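Local atomic coordinates of Lys-gingipain catalytic subunit (Porphyromonas gingivalis, PDB entry 6I9A), a protein that cleaves proteins after lysine residues as a secreted cysteine peptidase of family C25, its catalytic domain here blocked by the inhibitor KYT-36. Residues W285-Y290 with T346-H351; V293-V298 with G340-I345; S279-Y284 with W354-V359; T308-Y313 with M329-L334. All blocks are in the same frame, centred on the assembly; numbering follows the deposited sequence.

Interaction 1 (W285-Y290 with T346-H351); sequences WGEDYY and THIGAH. With H8E (benzyl-N-[(2S)-1-[[(3S)-7-amino-1-(benzylamino)-1,2-dioxoheptan-3-yl]amino]-5-(2-methyl-2-phenylhydrazinyl)-1,5-dioxopentan-2-yl]carbamate), chain I.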
# COMPACT_ATOMS: atom_id res chain seq x y z
N TRP A 285 6.90 18.19 -11.39
CA TRP A 285 5.59 18.33 -12.02
C TRP A 285 5.38 17.37 -13.17
O TRP A 285 4.27 16.82 -13.31
CB TRP A 285 5.40 19.78 -12.48
CG TRP A 285 5.06 20.73 -11.36
CD1 TRP A 285 5.92 21.58 -10.72
CD2 TRP A 285 3.78 20.87 -10.70
NE1 TRP A 285 5.25 22.27 -9.73
CE2 TRP A 285 3.95 21.86 -9.70
CE3 TRP A 285 2.52 20.28 -10.88
CZ2 TRP A 285 2.90 22.27 -8.88
CZ3 TRP A 285 1.47 20.71 -10.08
CH2 TRP A 285 1.68 21.68 -9.08
N GLY A 286 6.36 17.21 -14.06
CA GLY A 286 6.14 16.34 -15.22
C GLY A 286 5.98 14.88 -14.87
O GLY A 286 4.96 14.26 -15.15
N GLU A 287 6.98 14.32 -14.15
CA GLU A 287 6.88 12.90 -13.76
C GLU A 287 5.67 12.67 -12.87
O GLU A 287 5.05 11.63 -13.03
CB GLU A 287 8.14 12.40 -13.07
CG GLU A 287 9.24 11.89 -13.99
CD GLU A 287 10.13 12.93 -14.64
OE1 GLU A 287 9.79 14.14 -14.61
OE2 GLU A 287 11.19 12.51 -15.18
N ASP A 288 5.31 13.60 -11.96
CA ASP A 288 4.12 13.33 -11.14
C ASP A 288 2.86 13.31 -11.99
O ASP A 288 1.88 12.62 -11.67
CB ASP A 288 3.95 14.37 -10.03
CG ASP A 288 4.70 14.11 -8.74
OD1 ASP A 288 5.43 13.07 -8.64
OD2 ASP A 288 4.50 14.89 -7.80
N TYR A 289 2.82 14.13 -13.08
CA TYR A 289 1.66 14.12 -13.99
C TYR A 289 1.49 12.70 -14.57
O TYR A 289 0.42 12.12 -14.53
CB TYR A 289 1.86 15.20 -15.04
CG TYR A 289 0.75 15.47 -16.03
CD1 TYR A 289 -0.60 15.40 -15.66
CD2 TYR A 289 1.05 15.99 -17.28
CE1 TYR A 289 -1.59 15.80 -16.56
CE2 TYR A 289 0.07 16.45 -18.14
CZ TYR A 289 -1.25 16.34 -17.78
OH TYR A 289 -2.27 16.78 -18.63
N TYR A 290 2.57 12.18 -15.13
CA TYR A 290 2.50 10.84 -15.71
C TYR A 290 2.19 9.80 -14.65
O TYR A 290 1.43 8.86 -14.90
CB TYR A 290 3.86 10.45 -16.39
CG TYR A 290 4.37 11.51 -17.35
CD1 TYR A 290 3.54 12.08 -18.31
CD2 TYR A 290 5.71 11.89 -17.34
CE1 TYR A 290 4.00 13.06 -19.17
CE2 TYR A 290 6.19 12.85 -18.21
CZ TYR A 290 5.33 13.42 -19.13
OH TYR A 290 5.82 14.39 -19.99
N THR A 346 10.63 14.85 -19.85
CA THR A 346 10.90 14.38 -18.50
C THR A 346 11.71 15.46 -17.77
O THR A 346 12.48 16.21 -18.38
CB THR A 346 11.55 13.01 -18.48
OG1 THR A 346 12.79 13.06 -19.15
CG2 THR A 346 10.67 11.89 -19.05
N HIS A 347 11.53 15.51 -16.46
CA HIS A 347 12.18 16.50 -15.60
C HIS A 347 13.28 15.94 -14.73
O HIS A 347 14.13 16.71 -14.22
CB HIS A 347 11.13 17.17 -14.71
CG HIS A 347 10.14 18.00 -15.50
ND1 HIS A 347 8.91 18.37 -14.96
CD2 HIS A 347 10.28 18.55 -16.74
CE1 HIS A 347 8.34 19.12 -15.90
NE2 HIS A 347 9.12 19.27 -16.98
N ILE A 348 13.28 14.62 -14.47
CA ILE A 348 14.30 14.11 -13.57
C ILE A 348 14.69 12.66 -13.82
O ILE A 348 15.80 12.26 -13.44
CB ILE A 348 13.83 14.30 -12.09
CG1 ILE A 348 14.97 14.21 -11.05
CG2 ILE A 348 12.68 13.33 -11.72
CD1 ILE A 348 15.97 15.33 -11.16
N GLY A 349 13.82 11.85 -14.42
CA GLY A 349 14.24 10.50 -14.76
C GLY A 349 13.66 9.42 -13.86
O GLY A 349 13.33 9.64 -12.70
N ALA A 350 13.58 8.23 -14.44
CA ALA A 350 12.95 7.09 -13.79
C ALA A 350 13.73 6.65 -12.57
O ALA A 350 13.09 6.28 -11.55
CB ALA A 350 12.83 5.93 -14.77
N HIS A 351 15.06 6.51 -12.66
CA HIS A 351 15.81 5.99 -11.54
C HIS A 351 15.51 6.84 -10.26
O HIS A 351 15.27 6.29 -9.17
CB HIS A 351 17.30 5.98 -11.90
CG HIS A 351 18.17 5.27 -10.91
ND1 HIS A 351 19.50 5.01 -11.23
CD2 HIS A 351 17.91 4.72 -9.70
CE1 HIS A 351 20.02 4.37 -10.19
NE2 HIS A 351 19.10 4.15 -9.24
CAQ H8E I . 7.99 23.89 0.26
CAK H8E I . 7.19 24.63 1.15
CAH H8E I . 6.28 25.57 0.66
CAL H8E I . 6.16 25.81 -0.70
CAR H8E I . 6.97 25.08 -1.56
CBO H8E I . 7.86 24.10 -1.12
CBA H8E I . 8.67 23.45 -2.08
NBE H8E I . 8.03 22.27 -2.67
CBL H8E I . 8.25 21.87 -3.95
OAE H8E I . 8.93 22.56 -4.73
CBN H8E I . 7.61 20.55 -4.37
OAG H8E I . 6.66 20.19 -3.62
CBS H8E I . 7.33 20.50 -5.90
CBB H8E I . 6.28 19.45 -6.29
CAY H8E I . 5.92 19.49 -7.77
CAX H8E I . 5.07 18.31 -8.26
CAW H8E I . 3.64 18.37 -7.75
NAB H8E I . 2.87 17.21 -8.30
NBG H8E I . 8.54 20.31 -6.71
C H8E I . 9.00 21.15 -7.64
O H8E I . 8.52 22.23 -7.94
CA H8E I . 10.35 20.71 -8.21
N H8E I . 10.61 21.28 -9.53
CBK H8E I . 9.91 20.91 -10.63
OAD H8E I . 8.92 20.16 -10.50
OBI H8E I . 10.33 21.39 -11.74
CBD H8E I . 9.57 21.11 -12.97
CBP H8E I . 10.05 21.94 -14.08
CAS H8E I . 10.94 21.44 -15.03
CAM H8E I . 11.41 22.22 -16.14
CAI H8E I . 10.98 23.56 -16.17
CAN H8E I . 10.15 24.06 -15.18
CAT H8E I . 9.68 23.28 -14.14
CB H8E I . 11.47 21.16 -7.25
CG H8E I . 11.52 22.69 -7.03
CD H8E I . 12.35 23.04 -5.83
OE1 H8E I . 13.58 23.12 -5.93
NE2 H8E I . 11.63 23.17 -4.71
NBT H8E I . 12.21 23.33 -3.44
CAA H8E I . 11.89 22.21 -2.52
CBQ H8E I . 12.30 24.68 -3.00
CAU H8E I . 12.33 25.02 -1.64
CAO H8E I . 12.48 26.35 -1.24
CAJ H8E I . 12.59 27.35 -2.20
CAP H8E I . 12.52 27.04 -3.55
CAV H8E I . 12.40 25.71 -3.95
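The carboxylate of Glu287 is gripped by three backbone N-H groups of the turn at 346-351. Glu287 OE2 takes two of them, Gly349 N at 2.8 Å and Ile348 N at 3.1 Å. Both come from the same face of the carboxylate, well above its plane. The bond from Gly349 is nearly straight, 171° at the hydrogen. The other oxygen, Glu287 OE1, uses its syn lone pair to accept from His347 N at 2.9 Å. A bend at chi2 (81°) curls the glutamate chain from its helix toward these donors. Gly349 is the N-cap of helix 350-356, and its positive phi suits glycine.

The His347 ring reaches back to helix 285-293, where its ND1 is 2.9 Å from Gly286 N. One ring face receives the inhibitor's benzyl group, whose CAS atom sits 3.3 Å above the plane of the His347 ring, over its centre.

Helix 285-293 also meets the inhibitor directly. Trp285 N donates to the carbamate oxygen OAD, and the aliphatic lysine-like chain runs over one face of the Trp285 indole. The amine at the end of that chain, NAB, donates to Asp288 OD2 at 2.9 Å. This chain probably marks the S1 pocket, which takes the P1 lysine of substrates. A buried acid facing an amine fits the preference for lysine. Glu287, its carboxylate taken up by three backbone N-H groups, probably fixes the turn that carries His347.

Interaction 2 (V293-V298 with G340-I345); sequences VGANAV and GNIGNI. With NA (sodium ion), chain F.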
# COMPACT_ATOMS: atom_id res chain seq x y z
N VAL A 293 -1.71 9.99 -14.17
CA VAL A 293 -2.58 9.85 -15.34
C VAL A 293 -2.13 8.81 -16.35
O VAL A 293 -2.96 8.23 -17.06
CB VAL A 293 -2.62 11.25 -16.01
CG1 VAL A 293 -3.19 11.22 -17.41
CG2 VAL A 293 -3.41 12.23 -15.14
N GLY A 294 -0.80 8.64 -16.47
CA GLY A 294 -0.19 7.82 -17.51
C GLY A 294 0.73 8.67 -18.35
O GLY A 294 0.66 9.92 -18.36
N ALA A 295 1.64 7.99 -19.05
CA ALA A 295 2.49 8.68 -20.02
C ALA A 295 1.66 9.18 -21.21
O ALA A 295 0.51 8.78 -21.41
CB ALA A 295 3.60 7.75 -20.51
N ASN A 296 2.30 10.05 -22.01
CA ASN A 296 1.63 10.72 -23.18
C ASN A 296 0.63 11.78 -22.72
O ASN A 296 -0.08 12.32 -23.54
CB ASN A 296 1.01 9.78 -24.22
CG ASN A 296 1.98 9.38 -25.28
OD1 ASN A 296 2.90 10.17 -25.63
ND2 ASN A 296 1.85 8.15 -25.78
N ALA A 297 0.63 12.14 -21.45
CA ALA A 297 -0.12 13.30 -20.96
C ALA A 297 0.63 14.56 -21.42
O ALA A 297 1.85 14.58 -21.47
CB ALA A 297 -0.15 13.23 -19.42
N VAL A 298 -0.13 15.58 -21.79
CA VAL A 298 0.42 16.83 -22.30
C VAL A 298 0.04 17.98 -21.37
O VAL A 298 -1.12 18.07 -20.90
CB VAL A 298 -0.11 17.05 -23.74
CG1 VAL A 298 0.23 18.43 -24.27
CG2 VAL A 298 0.44 15.96 -24.66
N GLY A 340 9.66 8.30 -20.13
CA GLY A 340 11.04 8.42 -20.61
C GLY A 340 11.29 7.51 -21.81
O GLY A 340 11.94 7.89 -22.79
N ASN A 341 10.79 6.28 -21.74
CA ASN A 341 11.03 5.30 -22.81
C ASN A 341 10.42 5.68 -24.13
O ASN A 341 10.94 5.30 -25.18
CB ASN A 341 10.47 3.93 -22.42
CG ASN A 341 11.24 3.26 -21.33
OD1 ASN A 341 12.37 3.66 -21.01
ND2 ASN A 341 10.64 2.29 -20.65
N ILE A 342 9.35 6.47 -24.10
CA ILE A 342 8.64 6.82 -25.35
C ILE A 342 9.03 8.24 -25.80
O ILE A 342 8.53 8.66 -26.85
CB ILE A 342 7.11 6.61 -25.27
CG1 ILE A 342 6.46 7.62 -24.33
CG2 ILE A 342 6.81 5.15 -24.90
CD1 ILE A 342 4.89 7.48 -24.28
N GLY A 343 9.88 8.92 -25.05
CA GLY A 343 10.38 10.23 -25.49
C GLY A 343 9.55 11.41 -25.06
O GLY A 343 9.72 12.50 -25.60
N ASN A 344 8.64 11.24 -24.09
CA ASN A 344 7.94 12.39 -23.56
C ASN A 344 8.88 13.34 -22.81
O ASN A 344 9.99 12.94 -22.44
CB ASN A 344 6.90 11.93 -22.51
CG ASN A 344 5.74 11.14 -23.01
OD1 ASN A 344 5.04 10.53 -22.18
ND2 ASN A 344 5.45 11.13 -24.33
N ILE A 345 8.46 14.57 -22.54
CA ILE A 345 9.25 15.51 -21.73
C ILE A 345 9.43 14.88 -20.35
O ILE A 345 8.45 14.48 -19.71
CB ILE A 345 8.47 16.84 -21.63
CG1 ILE A 345 8.47 17.54 -23.00
CG2 ILE A 345 9.08 17.77 -20.57
CD1 ILE A 345 7.48 18.76 -23.01
NA NA F . -3.99 6.77 -18.58
O HOH W 1 -4.86 5.09 -20.13
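Two asparagines pair across this contact. Asn344 OD1 accepts from the backbone Asn296 N at 2.8 Å, with the donor tilted 26° from the carbonyl plane. Asn344 ND2 donates to Asn296 OD1 at 3.0 Å. That oxygen lies close to the amide plane of Asn344, but the N-H reaches it from above the carbonyl plane of Asn296. The two side chains cross at about a right angle, and their amide planes are 55° apart. One side-chain amide thus holds both the backbone and the side chain of Asn296.

Apolar atoms fill in beside the pair. Ile342 CD1 lies 3.5 Å from Asn296 ND2 and 4.0 Å from Ala295 CB. Ile342 CG1 stands between its backbone N and carbonyl carbon (chi1 69°), and the chain then extends to carry CD1 to the asparagine. Ala295 CB is also 3.5 Å from Asn344 OD1.

The next shell sets the backbones. Gly343 has positive phi and closes the end of helix 325-342 with a Schellman motif, just before Asn344. Gly294, also with positive phi, leaves helix 285-293. Val293 O, beside it, binds a sodium ion at 2.3 Å. Tyr174, Thr308, Ser309, Asp314 and a water complete that site. Ala295 and Asn344 both touch Ala339 of helix 325-342.

The contact joins the chain leaving two helices near the surface. Its polar part relies on neutral amides, so the hold is directional and should depend little on pH.

Interaction 3 (S279-Y284 with W354-V359); sequences SSPNSY and WEAYHV. With H8E (benzyl-N-[(2S)-1-[[(3S)-7-amino-1-(benzylamino)-1,2-dioxoheptan-3-yl]amino]-5-(2-methyl-2-phenylhydrazinyl)-1,5-dioxopentan-2-yl]carbamate), chain I.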
# COMPACT_ATOMS: atom_id res chain seq x y z
N SER A 279 6.94 11.20 -1.49
CA SER A 279 8.33 11.28 -1.96
C SER A 279 9.27 11.73 -0.86
O SER A 279 8.98 12.66 -0.11
CB SER A 279 8.40 12.28 -3.10
OG SER A 279 9.71 12.33 -3.64
N SER A 280 10.42 11.04 -0.75
CA SER A 280 11.47 11.45 0.18
C SER A 280 12.21 12.73 -0.31
O SER A 280 12.33 13.68 0.45
CB SER A 280 12.41 10.27 0.40
OG SER A 280 13.56 10.72 1.10
N PRO A 281 12.64 12.80 -1.58
CA PRO A 281 13.26 14.03 -2.11
C PRO A 281 12.16 14.89 -2.74
O PRO A 281 10.94 14.62 -2.65
CB PRO A 281 14.19 13.50 -3.17
CG PRO A 281 13.37 12.38 -3.82
CD PRO A 281 12.75 11.71 -2.58
N ASN A 282 12.56 15.93 -3.46
CA ASN A 282 11.60 16.70 -4.25
C ASN A 282 10.93 15.81 -5.27
O ASN A 282 11.57 14.89 -5.82
CB ASN A 282 12.34 17.83 -5.00
CG ASN A 282 12.92 18.86 -4.06
OD1 ASN A 282 12.59 18.93 -2.89
ND2 ASN A 282 13.80 19.72 -4.59
N SER A 283 9.68 16.07 -5.57
CA SER A 283 9.03 15.44 -6.72
C SER A 283 8.94 16.48 -7.82
O SER A 283 9.24 17.66 -7.57
CB SER A 283 7.68 14.79 -6.39
OG SER A 283 6.69 15.79 -6.22
N TYR A 284 8.55 16.06 -9.03
CA TYR A 284 8.57 16.98 -10.17
C TYR A 284 7.25 17.00 -10.86
O TYR A 284 6.54 15.99 -10.94
CB TYR A 284 9.68 16.57 -11.17
CG TYR A 284 11.04 16.92 -10.63
CD1 TYR A 284 11.68 16.13 -9.67
CD2 TYR A 284 11.68 18.10 -11.03
CE1 TYR A 284 12.87 16.54 -9.09
CE2 TYR A 284 12.88 18.51 -10.47
CZ TYR A 284 13.49 17.71 -9.53
OH TYR A 284 14.70 18.15 -9.05
N TRP A 354 12.12 5.82 -8.77
CA TRP A 354 12.13 4.57 -8.01
C TRP A 354 12.80 4.78 -6.67
O TRP A 354 12.38 4.14 -5.70
CB TRP A 354 12.77 3.46 -8.85
CG TRP A 354 11.90 3.01 -9.98
CD1 TRP A 354 11.97 3.40 -11.30
CD2 TRP A 354 10.75 2.14 -9.87
NE1 TRP A 354 10.95 2.81 -12.02
CE2 TRP A 354 10.18 2.03 -11.16
CE3 TRP A 354 10.14 1.48 -8.79
CZ2 TRP A 354 9.05 1.24 -11.42
CZ3 TRP A 354 9.04 0.69 -9.05
CH2 TRP A 354 8.48 0.59 -10.34
N GLU A 355 13.84 5.64 -6.57
CA GLU A 355 14.45 5.96 -5.28
C GLU A 355 13.57 6.89 -4.42
O GLU A 355 13.74 6.93 -3.19
CB GLU A 355 15.78 6.68 -5.50
CG GLU A 355 16.93 5.81 -5.99
CD GLU A 355 18.24 6.57 -6.11
OE1 GLU A 355 18.23 7.82 -6.17
OE2 GLU A 355 19.29 5.89 -6.12
N ALA A 356 12.73 7.71 -5.06
CA ALA A 356 12.03 8.79 -4.37
C ALA A 356 10.78 8.35 -3.60
O ALA A 356 10.59 8.71 -2.45
CB ALA A 356 11.61 9.86 -5.39
N TYR A 357 9.88 7.64 -4.30
CA TYR A 357 8.56 7.33 -3.72
C TYR A 357 8.63 6.18 -2.74
O TYR A 357 9.36 5.18 -2.96
CB TYR A 357 7.54 7.10 -4.83
CG TYR A 357 6.84 8.40 -5.23
CD1 TYR A 357 7.37 9.25 -6.20
CD2 TYR A 357 5.68 8.81 -4.58
CE1 TYR A 357 6.75 10.45 -6.52
CE2 TYR A 357 5.05 10.00 -4.92
CZ TYR A 357 5.58 10.81 -5.90
OH TYR A 357 4.89 11.96 -6.21
N HIS A 358 7.89 6.33 -1.65
CA HIS A 358 7.83 5.31 -0.60
C HIS A 358 6.42 5.12 -0.13
O HIS A 358 5.62 6.05 -0.17
CB HIS A 358 8.68 5.78 0.61
CG HIS A 358 10.16 5.73 0.35
ND1 HIS A 358 10.79 6.69 -0.40
CD2 HIS A 358 11.07 4.79 0.71
CE1 HIS A 358 12.08 6.31 -0.47
NE2 HIS A 358 12.29 5.17 0.18
N VAL A 359 6.19 3.92 0.43
CA VAL A 359 5.03 3.65 1.25
C VAL A 359 5.46 3.70 2.73
O VAL A 359 6.38 2.96 3.13
CB VAL A 359 4.38 2.29 0.95
CG1 VAL A 359 3.18 2.07 1.90
CG2 VAL A 359 3.90 2.18 -0.51
CAQ H8E I . 7.99 23.89 0.26
CAK H8E I . 7.19 24.63 1.15
CAH H8E I . 6.28 25.57 0.66
CAL H8E I . 6.16 25.81 -0.70
CAR H8E I . 6.97 25.08 -1.56
CBO H8E I . 7.86 24.10 -1.12
CBA H8E I . 8.67 23.45 -2.08
NBE H8E I . 8.03 22.27 -2.67
CBL H8E I . 8.25 21.87 -3.95
OAE H8E I . 8.93 22.56 -4.73
CBN H8E I . 7.61 20.55 -4.37
OAG H8E I . 6.66 20.19 -3.62
CBS H8E I . 7.33 20.50 -5.90
CBB H8E I . 6.28 19.45 -6.29
CAY H8E I . 5.92 19.49 -7.77
CAX H8E I . 5.07 18.31 -8.26
CAW H8E I . 3.64 18.37 -7.75
NAB H8E I . 2.87 17.21 -8.30
NBG H8E I . 8.54 20.31 -6.71
C H8E I . 9.00 21.15 -7.64
O H8E I . 8.52 22.23 -7.94
CA H8E I . 10.35 20.71 -8.21
N H8E I . 10.61 21.28 -9.53
CBK H8E I . 9.91 20.91 -10.63
OAD H8E I . 8.92 20.16 -10.50
OBI H8E I . 10.33 21.39 -11.74
CBD H8E I . 9.57 21.11 -12.97
CBP H8E I . 10.05 21.94 -14.08
CAS H8E I . 10.94 21.44 -15.03
CAM H8E I . 11.41 22.22 -16.14
CAI H8E I . 10.98 23.56 -16.17
CAN H8E I . 10.15 24.06 -15.18
CAT H8E I . 9.68 23.28 -14.14
CB H8E I . 11.47 21.16 -7.25
CG H8E I . 11.52 22.69 -7.03
CD H8E I . 12.35 23.04 -5.83
OE1 H8E I . 13.58 23.12 -5.93
NE2 H8E I . 11.63 23.17 -4.71
NBT H8E I . 12.21 23.33 -3.44
CAA H8E I . 11.89 22.21 -2.52
CBQ H8E I . 12.30 24.68 -3.00
CAU H8E I . 12.33 25.02 -1.64
CAO H8E I . 12.48 26.35 -1.24
CAJ H8E I . 12.59 27.35 -2.20
CAP H8E I . 12.52 27.04 -3.55
CAV H8E I . 12.40 25.71 -3.95
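The Tyr357 ring has Ser279 over one face. Ser279 CB stands 4.2 Å from the ring centroid, only 11° off the normal, a CH-pi contact. Ser283 CB approaches the phenol end, 4.0 Å from Tyr357 OH. That hydroxyl is hydrogen-bonded to Asp288. The His358 ring meets Ser280 CB obliquely and points its ND1 at Ala356 O, which lies near the ring plane.

Ala356 O accepts two bonds from opposite faces of its carbonyl plane. Ser280 N donates at 2.9 Å and 173°, and His358 ND1 donates at 2.9 Å. Pro281 CG presses on Ala356 CB at 3.5 Å, tighter than usual. With OG anti to the backbone N (chi1 -177°), Ser279 reaches forward along its own chain and donates to Pro281 O at 2.8 Å. This bond probably helps fix the turn that leads into the pocket.

Beyond that turn the segment meets the inhibitor. Ser283 O accepts from the inhibitor's NBG at 2.9 Å, and the inhibitor's CA lies over one face of the Tyr284 ring, toward its rim. Ser283 OG bonds to Asp288, which receives the inhibitor's amine.

Ser279 and Tyr357 form an antiparallel, non-hydrogen-bonded pair where helix 350-356 gives way to strand 357-361. This strand runs antiparallel to strand 273-279 in the mixed sheet. Val359 also bonds to Arg120 of strand 117-121, and Met329 of helix 325-342 packs on Tyr357.

Interaction 4 (T308-Y313 with M329-L334); sequences TSMGSY and MWAGNL. With NA (sodium ion), chain F.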
# COMPACT_ATOMS: atom_id res chain seq x y z
N THR A 308 -3.46 8.09 -23.31
CA THR A 308 -2.39 7.97 -22.32
C THR A 308 -2.16 6.50 -22.05
O THR A 308 -3.04 5.66 -22.25
CB THR A 308 -2.72 8.74 -21.02
OG1 THR A 308 -3.94 8.24 -20.48
CG2 THR A 308 -2.80 10.25 -21.20
N SER A 309 -0.97 6.19 -21.50
CA SER A 309 -0.72 4.85 -21.00
C SER A 309 -1.31 4.70 -19.60
O SER A 309 -1.94 5.64 -19.06
CB SER A 309 0.77 4.55 -21.04
OG SER A 309 1.50 5.26 -20.05
N MET A 310 -1.07 3.56 -18.98
CA MET A 310 -1.63 3.32 -17.66
C MET A 310 -0.87 4.10 -16.56
O MET A 310 0.35 3.99 -16.40
CB MET A 310 -1.53 1.81 -17.36
CG MET A 310 -2.26 1.45 -16.06
SD MET A 310 -1.99 -0.23 -15.44
CE MET A 310 -0.28 -0.08 -14.86
N GLY A 311 -1.61 4.88 -15.77
CA GLY A 311 -1.03 5.54 -14.62
C GLY A 311 -1.58 4.96 -13.34
O GLY A 311 -2.25 3.91 -13.34
N SER A 312 -1.26 5.62 -12.22
CA SER A 312 -1.65 5.08 -10.91
C SER A 312 -3.17 5.01 -10.75
O SER A 312 -3.68 4.01 -10.23
CB SER A 312 -1.03 5.89 -9.79
OG SER A 312 -1.61 7.19 -9.75
N TYR A 313 -3.91 6.02 -11.20
CA TYR A 313 -5.38 5.94 -11.08
C TYR A 313 -5.94 4.77 -11.90
O TYR A 313 -6.76 3.98 -11.42
CB TYR A 313 -6.06 7.23 -11.56
CG TYR A 313 -5.78 8.52 -10.82
CD1 TYR A 313 -5.63 8.55 -9.44
CD2 TYR A 313 -5.77 9.72 -11.49
CE1 TYR A 313 -5.48 9.77 -8.75
CE2 TYR A 313 -5.64 10.93 -10.82
CZ TYR A 313 -5.50 10.95 -9.45
OH TYR A 313 -5.42 12.17 -8.84
N MET A 329 1.64 2.79 -6.06
CA MET A 329 2.93 3.48 -6.21
C MET A 329 3.74 2.90 -7.37
O MET A 329 4.33 3.63 -8.15
CB MET A 329 3.69 3.38 -4.89
CG MET A 329 5.03 4.11 -4.91
SD MET A 329 5.87 4.08 -3.33
CE MET A 329 6.64 2.46 -3.36
N TRP A 330 3.73 1.57 -7.49
CA TRP A 330 4.44 0.85 -8.54
C TRP A 330 3.94 1.34 -9.90
O TRP A 330 4.73 1.66 -10.79
CB TRP A 330 4.16 -0.65 -8.37
CG TRP A 330 4.96 -1.49 -9.31
CD1 TRP A 330 4.62 -1.87 -10.57
CD2 TRP A 330 6.20 -2.12 -9.01
NE1 TRP A 330 5.62 -2.70 -11.09
CE2 TRP A 330 6.58 -2.87 -10.15
CE3 TRP A 330 7.03 -2.10 -7.90
CZ2 TRP A 330 7.79 -3.60 -10.18
CZ3 TRP A 330 8.19 -2.82 -7.93
CH2 TRP A 330 8.56 -3.55 -9.05
N ALA A 331 2.62 1.38 -10.10
CA ALA A 331 2.02 1.80 -11.37
C ALA A 331 2.43 3.24 -11.70
O ALA A 331 2.72 3.56 -12.85
CB ALA A 331 0.50 1.68 -11.29
N GLY A 332 2.43 4.14 -10.70
CA GLY A 332 2.86 5.52 -10.96
C GLY A 332 4.27 5.57 -11.44
O GLY A 332 4.61 6.24 -12.42
N ASN A 333 5.15 4.81 -10.76
CA ASN A 333 6.55 4.79 -11.19
C ASN A 333 6.73 4.16 -12.55
O ASN A 333 7.57 4.63 -13.32
CB ASN A 333 7.40 4.07 -10.15
CG ASN A 333 7.55 4.79 -8.83
OD1 ASN A 333 7.19 5.96 -8.67
ND2 ASN A 333 8.07 4.03 -7.83
N LEU A 334 5.91 3.15 -12.90
CA LEU A 334 5.98 2.59 -14.24
C LEU A 334 5.62 3.63 -15.28
O LEU A 334 6.25 3.72 -16.32
CB LEU A 334 5.02 1.41 -14.40
CG LEU A 334 5.36 0.11 -13.68
CD1 LEU A 334 4.23 -0.89 -13.94
CD2 LEU A 334 6.68 -0.49 -14.20
NA NA F . -3.99 6.77 -18.58
O HOH W 1 -4.86 5.09 -20.13
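The apolar part centres on the methyl of Ala331, which faces the segment 308-313. Met310 CE lies 4.1 Å from Ala331 CB. The methionine chain starts out extended, with CG anti to the backbone N (chi1 -172°), and then bends at chi3 (72°). The bend brings its terminal methyl to the alanine. Ser312 CA also packs on Ala331 CB, at 4.0 Å.

The nearest CA atoms are those of Ser312 and Gly332, 4.5 Å apart. Ser312 CB lies 4.0 Å from Gly332 N. Here the start of helix 312-317 comes up close to the middle of helix 325-342. Gly311 is the N-cap of that shorter helix. Both helices belong to the catalytic domain of the C25 peptidase, and the long one is covered by strand 357-361 through Met329 and by helix 350-356 through Asn333 and Leu334. Tyr313 packs on helix 163-178.

Polar and ionic bonds gather at the start of 308-313, at Thr308 and Ser309, which do not touch the 329-334 segment. Thr308 OG1 and Ser309 O each bind the sodium ion at 2.4 Å. A water on the ion donates to Thr308 O at 2.9 Å, so Thr308 holds the site by its hydroxyl and, through that water, by its carbonyl. Tyr3 bonds to Ser309 OG and Met310 O.

In the fold
Interactions 3 and 4 are buried, whereas interactions 1 and 2 are only partly so, and interaction 2 lies closest to the surface. Interactions 1 and 3 share helix 350-356 and both line the inhibitor pocket. They meet at Asp288, and Tyr284 packs on His347 and Ile348. Interactions 2 and 4 share helix 325-342 and the sodium site, and Ala295 N bonds to Ser309 OG between them. Tyr290 OH links interaction 1 to interaction 2 through Ile345 O. The chemistry follows the place: a carboxylate on backbone N-H groups in 1, paired amides in 2, strand pairing and a ring face in 3, and van der Waals packing of a methionine methyl, an alanine and close backbones in 4.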